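Local coordinates for Low molecular weight heat shock protein (Xanthomonas axonopodis pv. citri, PDB 3GLA) that is a small heat-shock protein of the alpha-crystallin family that probably acts as a chaperone, holding unfolding proteins back from aggregation under stress, at residues Trp3-Val7 and Tyr19-Ile25. Residues are numbered along the deposited sequence; the frame is centred on the assembly and turned at random.
Sequences WVPRV and YADLPGI. With PO4 (phosphate ion), chain D.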
ATOM      1  N   TRP B   3      10.090   7.677   1.822  1.00 27.36           N
ATOM      2  CA  TRP B   3       8.928   7.032   1.448  1.00 20.37           C
ATOM      3  C   TRP B   3       7.960   8.274   1.550  1.00 19.56           C
ATOM      4  O   TRP B   3       7.909   8.983   2.581  1.00 19.34           O
ATOM      5  CB  TRP B   3       8.555   5.978   2.445  1.00 17.53           C
ATOM      6  CG  TRP B   3       7.256   5.276   2.255  1.00 14.46           C
ATOM      7  CD1 TRP B   3       6.495   5.106   1.050  1.00 18.16           C
ATOM      8  CD2 TRP B   3       6.613   4.528   3.238  1.00 18.54           C
ATOM      9  NE1 TRP B   3       5.411   4.345   1.334  1.00 20.44           N
ATOM     10  CE2 TRP B   3       5.459   3.916   2.614  1.00 23.06           C
ATOM     11  CE3 TRP B   3       6.873   4.280   4.535  1.00 25.32           C
ATOM     12  CZ2 TRP B   3       4.598   3.175   3.262  1.00 23.57           C
ATOM     13  CZ3 TRP B   3       5.951   3.478   5.223  1.00 24.28           C
ATOM     14  CH2 TRP B   3       4.834   2.930   4.573  1.00 26.39           C
ATOM     15  N   VAL B   4       7.190   8.489   0.494  1.00 18.21           N
ATOM     16  CA  VAL B   4       6.113   9.452   0.546  1.00 16.63           C
ATOM     17  C   VAL B   4       4.876   8.630   0.167  1.00 17.20           C
ATOM     18  O   VAL B   4       4.556   8.466  -0.983  1.00 18.28           O
ATOM     19  CB  VAL B   4       6.362  10.529  -0.508  1.00 17.50           C
ATOM     20  CG1 VAL B   4       5.245  11.519  -0.474  1.00 18.95           C
ATOM     21  CG2 VAL B   4       7.668  11.297  -0.169  1.00 22.94           C
ATOM     22  N   PRO B   5       4.156   8.154   1.158  1.00 14.93           N
ATOM     23  CA  PRO B   5       3.039   7.297   0.908  1.00 15.45           C
ATOM     24  C   PRO B   5       1.962   8.123   0.216  1.00 16.22           C
ATOM     25  O   PRO B   5       1.656   9.195   0.624  1.00 17.32           O
ATOM     26  CB  PRO B   5       2.533   6.873   2.295  1.00 15.08           C
ATOM     27  CG  PRO B   5       3.488   7.431   3.211  1.00 20.60           C
ATOM     28  CD  PRO B   5       4.512   8.245   2.577  1.00 15.51           C
ATOM     29  N   ARG B   6       1.377   7.550  -0.801  1.00 15.11           N
ATOM     30  CA  ARG B   6       0.364   8.284  -1.568  1.00 14.62           C
ATOM     31  C   ARG B   6      -0.953   8.355  -0.895  1.00 14.77           C
ATOM     32  O   ARG B   6      -1.345   7.422  -0.205  1.00 15.29           O
ATOM     33  CB  ARG B   6       0.172   7.562  -2.908  1.00 16.01           C
ATOM     34  CG  ARG B   6       1.480   7.840  -3.772  1.00 13.61           C
ATOM     35  CD  ARG B   6       1.407   6.914  -4.998  1.00 17.29           C
ATOM     36  NE  ARG B   6       2.532   7.349  -5.797  1.00 17.98           N
ATOM     37  CZ  ARG B   6       2.500   8.263  -6.730  1.00 17.98           C
ATOM     38  NH1 ARG B   6       1.444   8.880  -7.117  1.00 17.92           N
ATOM     39  NH2 ARG B   6       3.694   8.531  -7.303  1.00 23.07           N
ATOM     40  N   VAL B   7      -1.622   9.481  -1.032  1.00 13.18           N
ATOM     41  CA  VAL B   7      -2.871   9.743  -0.293  1.00 16.46           C
ATOM     42  C   VAL B   7      -3.872  10.321  -1.286  1.00 15.45           C
ATOM     43  O   VAL B   7      -3.503  11.057  -2.256  1.00 16.60           O
ATOM     44  CB  VAL B   7      -2.534  10.822   0.684  1.00 19.19           C
ATOM     45  CG1 VAL B   7      -3.725  11.473   1.210  1.00 24.67           C
ATOM     46  CG2 VAL B   7      -1.652  10.177   1.799  1.00 16.56           C
ATOM     47  N   TYR B  19      -7.279   8.902   2.294  1.00 16.21           N
ATOM     48  CA  TYR B  19      -6.995   7.472   2.141  1.00 16.09           C
ATOM     49  C   TYR B  19      -5.509   7.417   1.884  1.00 16.85           C
ATOM     50  O   TYR B  19      -4.996   8.151   1.045  1.00 17.95           O
ATOM     51  CB  TYR B  19      -7.662   6.933   0.883  1.00 15.05           C
ATOM     52  CG  TYR B  19      -9.147   7.110   0.855  1.00 17.15           C
ATOM     53  CD1 TYR B  19      -9.976   6.152   1.378  1.00 20.35           C
ATOM     54  CD2 TYR B  19      -9.684   8.255   0.274  1.00 20.67           C
ATOM     55  CE1 TYR B  19     -11.396   6.327   1.328  1.00 24.17           C
ATOM     56  CE2 TYR B  19     -11.018   8.420   0.200  1.00 22.78           C
ATOM     57  CZ  TYR B  19     -11.840   7.441   0.713  1.00 24.48           C
ATOM     58  OH  TYR B  19     -13.210   7.731   0.671  1.00 26.35           O
ATOM     59  N   ALA B  20      -4.776   6.652   2.715  1.00 13.25           N
ATOM     60  CA  ALA B  20      -3.352   6.653   2.551  1.00 14.50           C
ATOM     61  C   ALA B  20      -2.908   5.241   2.267  1.00 15.70           C
ATOM     62  O   ALA B  20      -3.282   4.291   2.952  1.00 16.78           O
ATOM     63  CB  ALA B  20      -2.716   7.145   3.845  1.00 16.32           C
ATOM     64  N   ASP B  21      -2.056   5.108   1.316  1.00 13.73           N
ATOM     65  CA  ASP B  21      -1.533   3.782   1.039  1.00 12.96           C
ATOM     66  C   ASP B  21      -0.297   3.638   1.923  1.00 13.37           C
ATOM     67  O   ASP B  21       0.800   4.172   1.669  1.00 14.38           O
ATOM     68  CB  ASP B  21      -1.097   3.775  -0.410  1.00 14.60           C
ATOM     69  CG  ASP B  21      -2.246   3.394  -1.337  1.00 16.90           C
ATOM     70  OD1 ASP B  21      -3.344   3.168  -0.844  1.00 18.52           O
ATOM     71  OD2 ASP B  21      -1.979   3.450  -2.554  1.00 16.21           O
ATOM     72  N   LEU B  22      -0.518   2.809   2.942  1.00 14.72           N
ATOM     73  CA  LEU B  22       0.551   2.555   3.929  1.00 13.93           C
ATOM     74  C   LEU B  22       0.740   1.076   4.052  1.00 14.90           C
ATOM     75  O   LEU B  22       0.609   0.523   5.138  1.00 15.51           O
ATOM     76  CB  LEU B  22       0.118   3.213   5.273  1.00 13.04           C
ATOM     77  CG  LEU B  22       0.232   4.796   5.103  1.00 17.87           C
ATOM     78  CD1 LEU B  22      -0.539   5.294   6.343  1.00 17.71           C
ATOM     79  CD2 LEU B  22       1.649   5.176   5.057  1.00 16.39           C
ATOM     80  N   PRO B  23       1.140   0.442   2.954  1.00 15.27           N
ATOM     81  CA  PRO B  23       1.267  -1.023   3.065  1.00 16.45           C
ATOM     82  C   PRO B  23       2.414  -1.402   3.990  1.00 15.45           C
ATOM     83  O   PRO B  23       3.362  -0.693   4.211  1.00 15.63           O
ATOM     84  CB  PRO B  23       1.598  -1.421   1.644  1.00 17.65           C
ATOM     85  CG  PRO B  23       2.369  -0.222   0.982  1.00 15.67           C
ATOM     86  CD  PRO B  23       1.493   0.943   1.611  1.00 12.68           C
ATOM     87  N   GLY B  24       2.129  -2.456   4.748  1.00 16.77           N
ATOM     88  CA  GLY B  24       3.235  -3.042   5.504  1.00 17.10           C
ATOM     89  C   GLY B  24       3.350  -2.446   6.902  1.00 23.62           C
ATOM     90  O   GLY B  24       4.413  -2.634   7.544  1.00 23.15           O
ATOM     91  N   ILE B  25       2.326  -1.705   7.321  1.00 19.36           N
ATOM     92  CA  ILE B  25       2.282  -1.099   8.658  1.00 21.33           C
ATOM     93  C   ILE B  25       1.021  -1.457   9.251  1.00 21.38           C
ATOM     94  O   ILE B  25      -0.042  -1.303   8.725  1.00 20.17           O
ATOM     95  CB  ILE B  25       2.344   0.443   8.583  1.00 22.56           C
ATOM     96  CG1 ILE B  25       3.571   0.833   7.921  1.00 25.60           C
ATOM     97  CG2 ILE B  25       2.521   0.941  10.072  1.00 26.58           C
ATOM     98  CD1 ILE B  25       3.742   2.411   7.840  1.00 26.14           C
TER
HETATM   99  P   PO4 D   2       6.027   5.850  -5.435  1.00 36.28           P
HETATM  100  O1  PO4 D   2       7.355   6.245  -5.040  1.00 32.89           O
HETATM  101  O2  PO4 D   2       5.797   4.314  -5.021  1.00 33.75           O
HETATM  102  O3  PO4 D   2       4.961   6.600  -4.637  1.00 30.67           O
HETATM  103  O4  PO4 D   2       5.650   5.844  -6.842  1.00 44.03           O
HETATM  104  O   HOH W   1       2.782   3.867  -0.009  1.00 28.49           O
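Val7 and Ala20 face each other as an antiparallel non-hydrogen-bonded pair, and next to them Asp21 N donates to Arg6 O over 2.9 Å in a nearly straight bond, 176° at the hydrogen. Beyond it the two chains part, and a water bridges the gap from side chain to backbone, accepting from Trp3 NE1 (3.0 Å) and donating to Asp21 O (2.6 Å). Val7 CG2 meets Ala20 CB at 3.8 Å, on the sheet face that packs against Ile41. The CB-CG side of the Pro5 ring presses on Leu22, with Pro5 CB and CG each 3.4 Å from Leu22 CD2, a tight fit; Pro5 CG also lies over one face of the Trp3 ring, towards the rim. A chi1 of 174° swings the indole away from its own backbone N and over to the type II turn Leu22-Ile25. There Trp3 CH2 approaches Ile25 CD1 to 3.5 Å, the methyl lying at the ring edge, while Leu22 CD2 comes in obliquely. In this alpha-crystallin beta-sandwich the contact joins the lead-in to edge strand 7-11 with the end of strand 15-21, and Phe66 of the other sheet packs on Trp3, Pro5, Leu22 and Ile25. Asp21 OD1 forms a salt bridge with Arg45 of the second subunit, and Arg6 NH1 donates to the backbone O of its Glu60. Arg6 NE donates to O3 (2.8 Å) of a phosphate ion, probably from the crystallisation liquor, which Arg6 NE of the second subunit also binds.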